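Local coordinates for putative glyoxalase superfamily protein (Ralstonia eutropha, PDB 3IUZ) that probably acts as an iron(II)-dependent dioxygenase that decarboxylates 2-oxoadipate to give 2-hydroxyglutarate, at residues 82-87 against 236-241. Sequence-based numbering, arbitrary orientation. Where two conformers were deposited one is given.
Sequences HGALRT and FNHATD
His238 and Ala84 face each other as an antiparallel hydrogen-bonded pair, with Ala84 N donating to His238 O at 3.1 Å; the bond to Ala84 O comes from Asn237 N, one residue earlier, rather than from His238 N, at 2.7 Å. From CB, His238 turns its CG between its own backbone N and carbonyl carbon (chi1 69°), which swings the imidazole over Ala84. The methyl carbon Ala84 CB lies over one ring face in a CH-pi contact, nearer the rim than the centre, 3.3 Å from His238 CE1. ND1 donates an almost straight bond (169°) of 3.1 Å to a lone pair of Asn237 OD1, nearly within the ring plane, and this fixes the ring's rotation. At the tip, NE2 comes 3.3 Å from His82 NE2, a weak hydrogen bond, the two ring planes standing nearly perpendicular (83°). Thr240 covers a face of the His82 ring, its CB 3.7 Å from the centroid, while its OG1 bonds Glu304. Asn237 ND2 sits over the centre of the Arg86 guanidinium. On the opposite side of the sheet, in the conformer given, Gly83 CA lies over one face of the Phe236 ring, toward its rim. No metal is modelled between His82 and His238, but their NE2 atoms, converging beside Glu304, are consistent with the two-histidine, one-carboxylate iron site of the vicinal oxygen chelate (glyoxalase) superfamily.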
# COMPACT_ATOMS: atom_id res chain seq x y z
N HIS A 82 3.32 0.75 -7.68
CA HIS A 82 2.38 -0.02 -6.90
C HIS A 82 2.65 0.15 -5.41
O HIS A 82 3.80 0.42 -5.03
CB HIS A 82 2.44 -1.49 -7.28
CG HIS A 82 3.66 -2.22 -6.84
ND1 HIS A 82 4.81 -2.28 -7.60
CD2 HIS A 82 3.89 -3.01 -5.76
CE1 HIS A 82 5.69 -3.07 -7.00
NE2 HIS A 82 5.16 -3.50 -5.86
N GLY A 83 1.59 0.06 -4.60
CA GLY A 83 1.70 -0.16 -3.15
C GLY A 83 1.35 -1.62 -2.83
O GLY A 83 0.48 -2.23 -3.50
N ALA A 84 2.04 -2.20 -1.86
CA ALA A 84 1.81 -3.60 -1.50
C ALA A 84 1.33 -3.61 -0.06
O ALA A 84 1.91 -2.92 0.79
CB ALA A 84 3.08 -4.43 -1.63
N LEU A 85 0.26 -4.36 0.20
CA LEU A 85 -0.20 -4.55 1.56
C LEU A 85 -0.53 -5.97 1.88
O LEU A 85 -0.61 -6.84 0.98
CB LEU A 85 -1.36 -3.62 1.91
CG LEU A 85 -2.65 -3.73 1.08
CD1 LEU A 85 -3.84 -3.83 2.02
CD2 LEU A 85 -2.83 -2.56 0.17
N ARG A 86 -0.65 -6.23 3.16
CA ARG A 86 -0.84 -7.58 3.64
C ARG A 86 -2.14 -7.65 4.42
O ARG A 86 -2.58 -6.66 5.05
CB ARG A 86 0.33 -8.02 4.50
CG ARG A 86 1.67 -8.09 3.73
CD ARG A 86 2.79 -8.58 4.61
NE ARG A 86 4.06 -8.63 3.87
CZ ARG A 86 5.25 -8.81 4.41
NH1 ARG A 86 5.37 -9.01 5.72
NH2 ARG A 86 6.31 -8.89 3.62
N THR A 87 -2.72 -8.84 4.38
CA THR A 87 -3.93 -9.18 5.09
C THR A 87 -3.77 -10.58 5.66
O THR A 87 -2.91 -11.39 5.20
CB THR A 87 -5.16 -9.15 4.19
OG1 THR A 87 -5.04 -10.20 3.20
CG2 THR A 87 -5.37 -7.74 3.50
N PHE A 236 0.49 -0.11 4.26
CA PHE A 236 1.40 -0.45 3.15
C PHE A 236 2.75 -1.03 3.66
O PHE A 236 3.40 -0.42 4.54
CB PHE A 236 1.71 0.80 2.30
CG PHE A 236 0.73 1.11 1.15
CD1 PHE A 236 -0.36 0.30 0.85
CD2 PHE A 236 0.96 2.22 0.32
CE1 PHE A 236 -1.21 0.63 -0.21
CE2 PHE A 236 0.12 2.53 -0.74
CZ PHE A 236 -0.93 1.74 -1.02
N ASN A 237 3.17 -2.16 3.10
CA ASN A 237 4.44 -2.79 3.38
C ASN A 237 5.56 -2.04 2.63
O ASN A 237 6.70 -1.90 3.14
CB ASN A 237 4.38 -4.22 2.92
CG ASN A 237 5.67 -4.97 3.11
OD1 ASN A 237 6.40 -5.14 2.18
ND2 ASN A 237 5.95 -5.43 4.36
N HIS A 238 5.23 -1.57 1.43
CA HIS A 238 6.16 -0.79 0.65
C HIS A 238 5.44 -0.05 -0.46
O HIS A 238 4.28 -0.39 -0.81
CB HIS A 238 7.30 -1.69 0.12
CG HIS A 238 6.89 -2.68 -0.94
ND1 HIS A 238 6.64 -4.01 -0.66
CD2 HIS A 238 6.71 -2.53 -2.27
CE1 HIS A 238 6.35 -4.64 -1.79
NE2 HIS A 238 6.34 -3.76 -2.77
N ALA A 239 6.08 1.01 -0.92
CA ALA A 239 5.70 1.68 -2.14
C ALA A 239 6.83 1.52 -3.13
O ALA A 239 8.00 1.52 -2.75
CB ALA A 239 5.44 3.15 -1.92
N THR A 240 6.47 1.49 -4.41
CA THR A 240 7.42 1.24 -5.48
C THR A 240 7.37 2.30 -6.54
O THR A 240 6.29 2.77 -6.95
CB THR A 240 7.16 -0.14 -6.09
OG1 THR A 240 7.23 -1.11 -5.05
CG2 THR A 240 8.17 -0.52 -7.23
N ASP A 241 8.55 2.66 -7.03
CA ASP A 241 8.75 3.83 -7.89
C ASP A 241 9.29 3.24 -9.18
O ASP A 241 10.28 2.51 -9.16
CB ASP A 241 9.75 4.77 -7.19
CG ASP A 241 10.10 6.03 -7.97
OD1 ASP A 241 9.68 6.21 -9.14
OD2 ASP A 241 10.82 6.87 -7.37
O HOH W 1 6.54 -5.26 -4.74
O HOH W 2 7.78 -7.29 1.19